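Local coordinates for piwi domain-containing protein (Vanderwaltozyma polyspora, PDB 5THE), which binds RNA as the C-terminal lobe of a budding-yeast Argonaute, probably holding the guide strand and contributing to the selectivity of RNA target cleavage, at residues S232-V235 with M236-L240; S97-D100 with I101-K105; S318-L321 with N322-I326; P536-D540 with N541-V545. One frame throughout, in Å; residues are numbered along the deposited sequence.

Contact 1: residues S232-V235 with M236-L240; sequences SNVV and MKMNL. With nucleotides of chain B.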
loop_
_atom_site.group_PDB
_atom_site.type_symbol
_atom_site.label_atom_id
_atom_site.label_comp_id
_atom_site.label_asym_id
_atom_site.label_seq_id
_atom_site.Cartn_x
_atom_site.Cartn_y
_atom_site.Cartn_z
ATOM N N SER A 232 -4.878 -18.152 -1.443
ATOM C CA SER A 232 -5.443 -17.070 -2.240
ATOM C C SER A 232 -4.865 -15.722 -1.824
ATOM O O SER A 232 -4.569 -14.872 -2.674
ATOM C CB SER A 232 -6.966 -17.051 -2.103
ATOM O OG SER A 232 -7.523 -18.311 -2.423
ATOM N N ASN A 233 -4.712 -15.495 -0.519
ATOM C CA ASN A 233 -4.145 -14.231 -0.061
ATOM C C ASN A 233 -2.686 -14.100 -0.474
ATOM O O ASN A 233 -2.261 -13.030 -0.917
ATOM C CB ASN A 233 -4.296 -14.111 1.456
ATOM C CG ASN A 233 -5.749 -13.907 1.873
ATOM O OD1 ASN A 233 -6.584 -13.532 1.063
ATOM N ND2 ASN A 233 -6.047 -14.158 3.135
ATOM N N VAL A 234 -1.910 -15.180 -0.323
ATOM C CA VAL A 234 -0.496 -15.151 -0.687
ATOM C C VAL A 234 -0.333 -14.732 -2.140
ATOM O O VAL A 234 0.494 -13.873 -2.469
ATOM C CB VAL A 234 0.156 -16.523 -0.421
ATOM C CG1 VAL A 234 1.493 -16.633 -1.165
ATOM C CG2 VAL A 234 0.360 -16.742 1.094
ATOM N N VAL A 235 -1.119 -15.335 -3.036
ATOM C CA VAL A 235 -0.912 -15.100 -4.460
ATOM C C VAL A 235 -1.401 -13.724 -4.877
ATOM O O VAL A 235 -0.992 -13.226 -5.929
ATOM C CB VAL A 235 -1.584 -16.226 -5.280
ATOM C CG1 VAL A 235 -3.101 -16.035 -5.362
ATOM C CG2 VAL A 235 -0.944 -16.360 -6.665
ATOM N N MET A 236 -2.265 -13.082 -4.080
ATOM C CA MET A 236 -2.603 -11.691 -4.360
ATOM C C MET A 236 -1.338 -10.859 -4.461
ATOM O O MET A 236 -1.149 -10.089 -5.414
ATOM C CB MET A 236 -3.527 -11.138 -3.276
ATOM C CG MET A 236 -4.931 -11.759 -3.299
ATOM S SD MET A 236 -6.083 -10.972 -2.176
ATOM C CE MET A 236 -6.769 -9.644 -3.158
ATOM N N LYS A 237 -0.431 -11.060 -3.505
ATOM C CA LYS A 237 0.817 -10.307 -3.466
ATOM C C LYS A 237 1.726 -10.695 -4.618
ATOM O O LYS A 237 2.320 -9.826 -5.260
ATOM C CB LYS A 237 1.506 -10.524 -2.108
ATOM C CG LYS A 237 0.690 -9.964 -0.938
ATOM C CD LYS A 237 0.640 -10.898 0.283
ATOM C CE LYS A 237 1.998 -11.054 0.974
ATOM N NZ LYS A 237 2.558 -9.781 1.539
ATOM N N MET A 238 1.843 -11.998 -4.893
ATOM C CA MET A 238 2.661 -12.454 -6.012
ATOM C C MET A 238 2.185 -11.832 -7.310
ATOM O O MET A 238 2.987 -11.318 -8.101
ATOM C CB MET A 238 2.599 -13.975 -6.111
ATOM C CG MET A 238 3.151 -14.689 -4.881
ATOM S SD MET A 238 2.977 -16.471 -5.092
ATOM C CE MET A 238 4.030 -17.095 -3.762
ATOM N N ASN A 239 0.872 -11.871 -7.541
ATOM C CA ASN A 239 0.319 -11.360 -8.788
ATOM C C ASN A 239 0.663 -9.888 -8.976
ATOM O O ASN A 239 1.035 -9.471 -10.078
ATOM C CB ASN A 239 -1.196 -11.568 -8.814
ATOM C CG ASN A 239 -1.816 -11.309 -10.203
ATOM O OD1 ASN A 239 -2.918 -10.805 -10.312
ATOM N ND2 ASN A 239 -1.131 -11.710 -11.240
ATOM N N LEU A 240 0.566 -9.089 -7.903
ATOM C CA LEU A 240 0.977 -7.687 -7.987
ATOM C C LEU A 240 2.452 -7.565 -8.358
ATOM O O LEU A 240 2.816 -6.767 -9.233
ATOM C CB LEU A 240 0.690 -6.960 -6.672
ATOM C CG LEU A 240 -0.804 -6.784 -6.343
ATOM C CD1 LEU A 240 -0.991 -6.213 -4.939
ATOM C CD2 LEU A 240 -1.510 -5.898 -7.401
ATOM P P A B 2 2.974 -15.350 6.859
ATOM O OP1 A B 2 2.742 -14.864 8.242
ATOM O OP2 A B 2 2.933 -16.812 6.537
ATOM O "O5'" A B 2 1.962 -14.589 5.896
ATOM C "C5'" A B 2 2.166 -14.566 4.480
ATOM C "C4'" A B 2 0.896 -14.215 3.760
ATOM O "O4'" A B 2 -0.050 -15.295 3.913
ATOM C "C3'" A B 2 0.145 -13.010 4.295
ATOM O "O3'" A B 2 0.678 -11.802 3.836
ATOM C "C2'" A B 2 -1.277 -13.272 3.821
ATOM O "O2'" A B 2 -1.381 -13.027 2.425
ATOM C "C1'" A B 2 -1.363 -14.777 4.033
ATOM N N9 A B 2 -1.840 -15.148 5.379
ATOM C C8 A B 2 -1.076 -15.295 6.511
ATOM N N7 A B 2 -1.744 -15.682 7.560
ATOM C C5 A B 2 -3.038 -15.828 7.072
ATOM C C6 A B 2 -4.216 -16.218 7.701
ATOM N N6 A B 2 -4.234 -16.540 8.996
ATOM N N1 A B 2 -5.351 -16.252 6.952
ATOM C C2 A B 2 -5.266 -15.915 5.653
ATOM N N3 A B 2 -4.199 -15.523 4.940
ATOM C C4 A B 2 -3.119 -15.499 5.729
ATOM P P A B 3 0.607 -10.506 4.766
ATOM O OP1 A B 3 1.373 -9.494 3.977
ATOM O OP2 A B 3 1.014 -10.845 6.162
ATOM O "O5'" A B 3 -0.946 -10.133 4.777
ATOM C "C5'" A B 3 -1.595 -9.771 3.568
ATOM C "C4'" A B 3 -3.089 -9.743 3.735
ATOM O "O4'" A B 3 -3.612 -11.077 3.963
ATOM C "C3'" A B 3 -3.605 -8.944 4.916
ATOM O "O3'" A B 3 -3.619 -7.568 4.638
ATOM C "C2'" A B 3 -4.992 -9.531 5.115
ATOM O "O2'" A B 3 -5.894 -9.014 4.143
ATOM C "C1'" A B 3 -4.729 -11.010 4.820
ATOM N N9 A B 3 -4.381 -11.690 6.066
ATOM C C8 A B 3 -3.162 -11.690 6.709
ATOM N N7 A B 3 -3.188 -12.345 7.844
ATOM C C5 A B 3 -4.494 -12.789 7.939
ATOM C C6 A B 3 -5.129 -13.534 8.926
ATOM N N6 A B 3 -4.473 -13.972 10.015
ATOM N N1 A B 3 -6.436 -13.804 8.728
ATOM C C2 A B 3 -7.041 -13.338 7.615
ATOM N N3 A B 3 -6.549 -12.607 6.609
ATOM C C4 A B 3 -5.252 -12.375 6.857
#
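Lys-237 and Asn-233, a turn apart on helix 228-241, both reach the bound RNA. Lys-237 NZ donates a hydrogen bond to OP1 of A3 of chain B at 2.7 Å, and the same ammonium binds the backbone oxygen of Ile-549 and forms a salt bridge to a further RNA phosphate. Three successive bends, from chi2 to chi4, fold this chain against the A2 ribose, with CE 3.2 Å from A2 O3'. Asn-233 brings its amide ND2 to 2.9 Å from A2 N3, while its CB lies beside the O2' of that nucleotide. Along the backbone, Asn-239 N bonds Val-235 O at 2.8 Å and nearly straight (166°). The bonds just before it are longer or weaker: Met-236 N to Ser-232 O is longer, and Val-234 O takes only weak bonds from Lys-237 N and Met-238 N. Helix 228-241 packs on strands 185-191 and 215-219 of the parallel sheet of what is probably the MID domain; the meeting of a lysine, RNA phosphates and the C-terminal residue is consistent with the pocket that holds the guide 5' end in this family. Val-234 divides its methyls between RNA and protein: with CG1 anti to the backbone N (chi1 163°), CG2 faces A2 O4' at 3.2 Å and CG1 touches Met-238 CE at 3.7 Å. Met-238 runs extended beside it, and Phe-106 of helix 95-111 covers both. Met-236 lays its CG 3.2 Å from Ser-232 O and its side chain alongside that of Asn-233, pointing the same way.

Contact 2: residues S97-D100 with I101-K105; sequences SELD and ISMDK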
loop_
_atom_site.group_PDB
_atom_site.type_symbol
_atom_site.label_atom_id
_atom_site.label_comp_id
_atom_site.label_asym_id
_atom_site.label_seq_id
_atom_site.Cartn_x
_atom_site.Cartn_y
_atom_site.Cartn_z
ATOM N N SER A 97 8.466 -33.902 1.832
ATOM C CA SER A 97 7.254 -34.258 1.095
ATOM C C SER A 97 6.073 -33.388 1.507
ATOM O O SER A 97 5.196 -33.103 0.685
ATOM C CB SER A 97 6.926 -35.746 1.277
ATOM O OG SER A 97 6.791 -36.072 2.645
ATOM N N GLU A 98 6.038 -32.934 2.759
ATOM C CA GLU A 98 4.989 -32.002 3.146
ATOM C C GLU A 98 5.097 -30.699 2.365
ATOM O O GLU A 98 4.082 -30.131 1.948
ATOM C CB GLU A 98 5.028 -31.753 4.650
ATOM C CG GLU A 98 4.221 -32.781 5.438
ATOM C CD GLU A 98 4.317 -32.598 6.944
ATOM O OE1 GLU A 98 4.888 -31.582 7.398
ATOM O OE2 GLU A 98 3.821 -33.481 7.676
ATOM N N LEU A 99 6.319 -30.232 2.121
ATOM C CA LEU A 99 6.490 -29.018 1.333
ATOM C C LEU A 99 6.122 -29.249 -0.129
ATOM O O LEU A 99 5.494 -28.391 -0.745
ATOM C CB LEU A 99 7.921 -28.499 1.466
ATOM C CG LEU A 99 8.288 -27.229 0.696
ATOM C CD1 LEU A 99 7.303 -26.096 1.003
ATOM C CD2 LEU A 99 9.728 -26.822 1.051
ATOM N N ASP A 100 6.499 -30.401 -0.700
ATOM C CA ASP A 100 6.054 -30.747 -2.050
ATOM C C ASP A 100 4.536 -30.745 -2.152
ATOM O O ASP A 100 3.958 -30.214 -3.116
ATOM C CB ASP A 100 6.593 -32.120 -2.444
ATOM C CG ASP A 100 8.074 -32.103 -2.671
ATOM O OD1 ASP A 100 8.573 -31.067 -3.163
ATOM O OD2 ASP A 100 8.742 -33.108 -2.352
ATOM N N ILE A 101 3.878 -31.361 -1.175
ATOM C CA ILE A 101 2.420 -31.409 -1.172
ATOM C C ILE A 101 1.842 -29.998 -1.098
ATOM O O ILE A 101 0.921 -29.646 -1.845
ATOM C CB ILE A 101 1.931 -32.300 -0.017
ATOM C CG1 ILE A 101 2.270 -33.760 -0.342
ATOM C CG2 ILE A 101 0.442 -32.107 0.219
ATOM C CD1 ILE A 101 2.269 -34.685 0.850
ATOM N N SER A 102 2.389 -29.162 -0.212
ATOM C CA SER A 102 1.871 -27.801 -0.072
ATOM C C SER A 102 2.083 -26.991 -1.346
ATOM O O SER A 102 1.222 -26.195 -1.727
ATOM C CB SER A 102 2.529 -27.105 1.115
ATOM O OG SER A 102 2.053 -27.652 2.325
ATOM N N MET A 103 3.225 -27.185 -2.016
ATOM C CA MET A 103 3.491 -26.468 -3.257
ATOM C C MET A 103 2.515 -26.888 -4.344
ATOM O O MET A 103 2.073 -26.061 -5.152
ATOM C CB MET A 103 4.930 -26.725 -3.715
ATOM C CG MET A 103 5.993 -26.078 -2.828
ATOM S SD MET A 103 5.791 -24.291 -2.704
ATOM C CE MET A 103 6.406 -23.787 -4.316
ATOM N N ASP A 104 2.157 -28.168 -4.370
ATOM C CA ASP A 104 1.229 -28.640 -5.387
ATOM C C ASP A 104 -0.183 -28.147 -5.117
ATOM O O ASP A 104 -0.900 -27.742 -6.043
ATOM C CB ASP A 104 1.252 -30.165 -5.453
ATOM C CG ASP A 104 0.457 -30.696 -6.623
ATOM O OD1 ASP A 104 0.994 -30.668 -7.747
ATOM O OD2 ASP A 104 -0.699 -31.122 -6.425
ATOM N N LYS A 105 -0.608 -28.194 -3.859
ATOM C CA LYS A 105 -1.918 -27.661 -3.516
ATOM C C LYS A 105 -1.974 -26.159 -3.780
ATOM O O LYS A 105 -2.983 -25.644 -4.275
ATOM C CB LYS A 105 -2.232 -27.987 -2.057
ATOM C CG LYS A 105 -3.455 -27.291 -1.486
ATOM C CD LYS A 105 -4.714 -28.093 -1.692
ATOM C CE LYS A 105 -5.800 -27.642 -0.722
ATOM N NZ LYS A 105 -5.861 -26.161 -0.579
#
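The flat groups that meet between 97-100 and 101-105 are peptide carbonyls, each approached by an N-H from four residues on and 22 to 26° out of the carbonyl plane. Ser-97 O receives Ile-101 N at 2.9 Å, Glu-98 O receives Ser-102 N, Leu-99 O receives Met-103 N, and Asp-100 O receives Asp-104 N at 3.0 Å. Side-chain carbons flank the same oxygens. Ile-101 CG1 lies 3.2 Å from Ser-97 O, and its CD1 turns back beside that oxygen; Met-103 CG sits equally close to Leu-99 O. The carboxylates serve other parts of the chain: Glu-98 pairs with Lys-224 and Asp-100 with Lys-122, while Ser-102 OG bonds Asn-226 OD1. On the buried side Leu-99 and Met-103 run side by side, CD1 of the leucine 4.0 Å from CG of the methionine. A chi1 of 180° brings the end of Leu-99 nearer to the methionine, whose chain bends at chi2 and chi3 beside it. Phe-83, Ala-81 and Leu-79 of strand 77-85 receive this pair, with Trp-220 and Phe-223 of helix 220-223 beside it. Buried Leu-99 and Met-103 against exposed Ser-97 and Asp-104 make an amphipathic helix, here the crossover of the beta-alpha-beta unit of strand 77-85, helix 95-111 and strand 117-118, as in the Rossmann-like MID domain of Argonautes.

Contact 3: residues S318-L321 with N322-I326; sequences SLML and NRLKI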
loop_
_atom_site.group_PDB
_atom_site.type_symbol
_atom_site.label_atom_id
_atom_site.label_comp_id
_atom_site.label_asym_id
_atom_site.label_seq_id
_atom_site.Cartn_x
_atom_site.Cartn_y
_atom_site.Cartn_z
ATOM N N SER A 318 12.437 15.219 -5.569
ATOM C CA SER A 318 13.428 14.433 -6.292
ATOM C C SER A 318 12.883 13.055 -6.659
ATOM O O SER A 318 13.201 12.525 -7.733
ATOM C CB SER A 318 14.706 14.316 -5.465
ATOM O OG SER A 318 14.527 13.426 -4.382
ATOM N N LEU A 319 12.035 12.477 -5.800
ATOM C CA LEU A 319 11.375 11.196 -6.054
ATOM C C LEU A 319 10.282 11.283 -7.114
ATOM O O LEU A 319 9.715 10.245 -7.483
ATOM C CB LEU A 319 10.783 10.654 -4.751
ATOM C CG LEU A 319 11.755 10.550 -3.576
ATOM C CD1 LEU A 319 11.088 9.927 -2.367
ATOM C CD2 LEU A 319 12.965 9.743 -3.987
ATOM N N MET A 320 9.970 12.478 -7.618
ATOM C CA MET A 320 8.912 12.596 -8.608
ATOM C C MET A 320 9.337 12.090 -9.977
ATOM O O MET A 320 8.470 11.702 -10.760
ATOM C CB MET A 320 8.443 14.047 -8.710
ATOM C CG MET A 320 7.567 14.488 -7.552
ATOM S SD MET A 320 5.950 13.657 -7.538
ATOM C CE MET A 320 5.277 14.042 -9.166
ATOM N N LEU A 321 10.640 12.069 -10.273
ATOM C CA LEU A 321 11.092 11.790 -11.634
ATOM C C LEU A 321 10.581 10.438 -12.123
ATOM O O LEU A 321 10.028 10.329 -13.227
ATOM C CB LEU A 321 12.619 11.852 -11.714
ATOM C CG LEU A 321 13.277 11.450 -13.045
ATOM C CD1 LEU A 321 12.710 12.236 -14.231
ATOM C CD2 LEU A 321 14.787 11.603 -12.985
ATOM N N ASN A 322 10.739 9.401 -11.304
ATOM C CA ASN A 322 10.254 8.079 -11.689
ATOM C C ASN A 322 8.737 8.008 -11.714
ATOM O O ASN A 322 8.175 7.274 -12.532
ATOM C CB ASN A 322 10.807 7.012 -10.745
ATOM C CG ASN A 322 12.267 6.759 -10.977
ATOM O OD1 ASN A 322 12.774 7.047 -12.055
ATOM N ND2 ASN A 322 12.958 6.234 -9.970
ATOM N N ARG A 323 8.050 8.718 -10.814
ATOM C CA ARG A 323 6.592 8.759 -10.912
ATOM C C ARG A 323 6.171 9.252 -12.287
ATOM O O ARG A 323 5.258 8.692 -12.907
ATOM C CB ARG A 323 5.989 9.654 -9.825
ATOM C CG ARG A 323 6.670 9.553 -8.454
ATOM C CD ARG A 323 6.192 8.347 -7.669
ATOM N NE ARG A 323 6.605 7.062 -8.235
ATOM C CZ ARG A 323 7.851 6.604 -8.184
ATOM N NH1 ARG A 323 8.795 7.345 -7.623
ATOM N NH2 ARG A 323 8.155 5.420 -8.699
ATOM N N LEU A 324 6.847 10.288 -12.793
ATOM C CA LEU A 324 6.488 10.829 -14.102
ATOM C C LEU A 324 6.882 9.876 -15.221
ATOM O O LEU A 324 6.103 9.655 -16.154
ATOM C CB LEU A 324 7.154 12.186 -14.309
ATOM C CG LEU A 324 6.706 13.333 -13.400
ATOM C CD1 LEU A 324 7.504 14.588 -13.717
ATOM C CD2 LEU A 324 5.238 13.572 -13.586
ATOM N N LYS A 325 8.090 9.311 -15.148
ATOM C CA LYS A 325 8.565 8.414 -16.199
ATOM C C LYS A 325 7.648 7.213 -16.355
ATOM O O LYS A 325 7.294 6.828 -17.474
ATOM C CB LYS A 325 9.987 7.938 -15.889
ATOM C CG LYS A 325 11.094 8.921 -16.229
ATOM C CD LYS A 325 12.442 8.374 -15.728
ATOM C CE LYS A 325 13.610 9.092 -16.359
ATOM N NZ LYS A 325 14.928 8.522 -15.933
ATOM N N ILE A 326 7.281 6.586 -15.242
ATOM C CA ILE A 326 6.439 5.403 -15.310
ATOM C C ILE A 326 5.053 5.774 -15.806
ATOM O O ILE A 326 4.479 5.090 -16.663
ATOM C CB ILE A 326 6.382 4.703 -13.939
ATOM C CG1 ILE A 326 7.797 4.300 -13.507
ATOM C CG2 ILE A 326 5.471 3.483 -14.025
ATOM C CD1 ILE A 326 7.886 3.757 -12.081
HETATM O O HOH W 1 12.241 9.414 -8.913
#
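A 3-10 segment at Ser-318 and Leu-319 leads into helix 320-329, where Leu-324 N bonds Met-320 O at 3.0 Å and Lys-325 N bonds Leu-321 O at 2.9 Å. Two residues before the first of these bonds a water stands in, accepting from Asn-322 N at 2.8 Å and donating weakly to Ser-318 O. Arg-323, bent at chi2 and chi3, folds back along its own helix and sets NH1 3.0 Å from Leu-319 O. This bond is weak (128°), although the oxygen lies at the guanidinium edge, near its plane; the stronger partner of NH1 is Asp-301, whose OD2 also takes Asn-322 ND2. Leu-321 and Lys-325 cross obliquely, CD1 of the leucine 3.9 Å from CE of the extended lysine chain. On the buried side Met-320 CE approaches Leu-324 CD2 at 4.4 Å. The helix lies between sheet and helix in the PIWI domain, which has the RNase H fold: Met-320 and Arg-323 rest on Leu-269 and Leu-287 of strands 264-274 and 282-289, while on helix 351-373 Met-320 meets Val-366, and Leu-324 meets Phe-369 and Leu-373.

Contact 4: residues P536-D540 with N541-V545; sequences PQVND and NIKSV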
loop_
_atom_site.group_PDB
_atom_site.type_symbol
_atom_site.label_atom_id
_atom_site.label_comp_id
_atom_site.label_asym_id
_atom_site.label_seq_id
_atom_site.Cartn_x
_atom_site.Cartn_y
_atom_site.Cartn_z
ATOM N N PRO A 536 21.113 1.813 0.355
ATOM C CA PRO A 536 21.316 1.728 -1.090
ATOM C C PRO A 536 19.982 1.628 -1.802
ATOM O O PRO A 536 18.989 1.150 -1.242
ATOM C CB PRO A 536 22.131 0.439 -1.269
ATOM C CG PRO A 536 22.486 -0.029 0.138
ATOM C CD PRO A 536 21.458 0.556 1.035
ATOM N N GLN A 537 19.975 2.107 -3.041
ATOM C CA GLN A 537 18.799 2.006 -3.882
ATOM C C GLN A 537 18.627 0.583 -4.362
ATOM O O GLN A 537 19.584 -0.148 -4.613
ATOM C CB GLN A 537 18.890 2.938 -5.090
ATOM C CG GLN A 537 18.649 4.392 -4.731
ATOM C CD GLN A 537 17.286 4.572 -4.101
ATOM O OE1 GLN A 537 16.286 4.132 -4.663
ATOM N NE2 GLN A 537 17.241 5.191 -2.909
ATOM N N VAL A 538 17.376 0.203 -4.502
ATOM C CA VAL A 538 17.051 -1.135 -4.921
ATOM C C VAL A 538 17.473 -1.317 -6.375
ATOM O O VAL A 538 17.549 -0.354 -7.154
ATOM C CB VAL A 538 15.542 -1.326 -4.675
ATOM C CG1 VAL A 538 14.764 -1.245 -5.923
ATOM C CG2 VAL A 538 15.264 -2.551 -3.839
ATOM N N ASN A 539 17.858 -2.546 -6.706
ATOM C CA ASN A 539 18.160 -2.980 -8.064
ATOM C C ASN A 539 17.162 -2.405 -9.063
ATOM O O ASN A 539 15.951 -2.441 -8.834
ATOM C CB ASN A 539 18.120 -4.520 -8.079
ATOM C CG ASN A 539 18.581 -5.124 -9.389
ATOM O OD1 ASN A 539 18.046 -4.823 -10.453
ATOM N ND2 ASN A 539 19.580 -5.998 -9.310
ATOM N N ASP A 540 17.671 -1.886 -10.186
ATOM C CA ASP A 540 16.792 -1.304 -11.204
ATOM C C ASP A 540 15.713 -2.269 -11.697
ATOM O O ASP A 540 14.680 -1.809 -12.202
ATOM C CB ASP A 540 17.611 -0.816 -12.403
ATOM C CG ASP A 540 18.200 0.567 -12.189
ATOM O OD1 ASP A 540 17.763 1.267 -11.250
ATOM O OD2 ASP A 540 19.094 0.958 -12.968
ATOM N N ASN A 541 15.936 -3.589 -11.576
ATOM C CA ASN A 541 14.938 -4.582 -11.985
ATOM C C ASN A 541 13.582 -4.317 -11.343
ATOM O O ASN A 541 12.537 -4.555 -11.958
ATOM C CB ASN A 541 15.382 -6.001 -11.593
ATOM C CG ASN A 541 16.459 -6.570 -12.498
ATOM O OD1 ASN A 541 16.616 -6.154 -13.644
ATOM N ND2 ASN A 541 17.197 -7.553 -11.984
ATOM N N ILE A 542 13.574 -3.861 -10.091
ATOM C CA ILE A 542 12.337 -3.828 -9.335
ATOM C C ILE A 542 11.919 -2.415 -8.962
ATOM O O ILE A 542 10.940 -2.242 -8.244
ATOM C CB ILE A 542 12.421 -4.721 -8.081
ATOM C CG1 ILE A 542 13.616 -4.332 -7.223
ATOM C CG2 ILE A 542 12.481 -6.202 -8.468
ATOM C CD1 ILE A 542 13.414 -4.741 -5.779
ATOM N N LYS A 543 12.623 -1.395 -9.454
ATOM C CA LYS A 543 12.238 -0.027 -9.115
ATOM C C LYS A 543 10.824 0.294 -9.583
ATOM O O LYS A 543 10.142 1.126 -8.974
ATOM C CB LYS A 543 13.254 0.964 -9.694
ATOM C CG LYS A 543 13.954 1.785 -8.611
ATOM C CD LYS A 543 15.296 2.341 -9.069
ATOM C CE LYS A 543 16.001 3.096 -7.942
ATOM N NZ LYS A 543 15.306 4.382 -7.581
ATOM N N SER A 544 10.345 -0.373 -10.632
ATOM C CA SER A 544 8.980 -0.194 -11.100
ATOM C C SER A 544 8.054 -1.302 -10.616
ATOM O O SER A 544 6.957 -1.462 -11.153
ATOM C CB SER A 544 8.947 -0.111 -12.628
ATOM O OG SER A 544 9.764 0.951 -13.078
ATOM N N VAL A 545 8.470 -2.064 -9.620
ATOM C CA VAL A 545 7.702 -3.190 -9.112
ATOM C C VAL A 545 7.281 -2.881 -7.687
ATOM O O VAL A 545 8.010 -2.210 -6.946
ATOM C CB VAL A 545 8.538 -4.487 -9.181
ATOM C CG1 VAL A 545 7.796 -5.657 -8.536
ATOM C CG2 VAL A 545 8.914 -4.791 -10.640
#
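Asn-539 accepts twice from the residues that follow it. Its OD1 takes Asn-541 N at 2.7 Å, a nearly straight bond (164°) in the amide's carbonyl plane and on a lone pair; its main-chain O takes Ile-542 N at 3.0 Å. Turned opposite its own N (chi1 -173°), the CG of Asn-539 carries the amide forward to meet Asn-541, and the two amide planes lie 27° apart. Both ND2 groups are also engaged: that of Asn-539 by Lys-210 O, that of Asn-541 weakly by Phe-211 O. The OD1 to N bond defines an Asx turn, and a type I beta turn from Ile-542 to Val-545 follows directly in the tail after helix 531-534. Lys-543 N adds a weak 3.5 Å bond to Asp-540 O. The lysine chain stays extended until chi4, where it bends and offers NZ to Gln-537 OE1 at 3.1 Å, tilted from the amide plane; the same NZ forms a salt bridge with Asp-301, and Gln-537 NE2 bonds Tyr-302 O. Asp-540 OD1 rests against Lys-543 CD at 3.5 Å, but stays 5.4 Å from NZ, so any attraction would act without direct contact. The apolar side is made by Val-538 and Ile-542, which cross at about a right angle. Val-538 CG2 and Ile-542 CD1 are tightly packed at 3.5 Å, and Tyr-547 touches both side chains, while Leu-209 of helix 197-210 lies against Val-538.

Contact 1 is the most buried of the four and the one that touches RNA. Contact 2, about 18 Å from it between centres, is partly buried, with three exposed residues; its helix 95-111 sends Phe-106 onto contact 1, and both pack on Leu-188 of strand 185-191. Contacts 3 and 4, both partly buried, touch: Ile-326 CD1 lies 3.5 Å from Ser-544 OG, and Asp-301 holds Asn-322 and Arg-323 of one as well as Lys-543 of the other. Helical backbone bonds dominate 1 to 3, whereas contact 4 relies on side-chain amides to shape a tail without regular structure. That tail continues to Ile-549, which meets Lys-237 of contact 1.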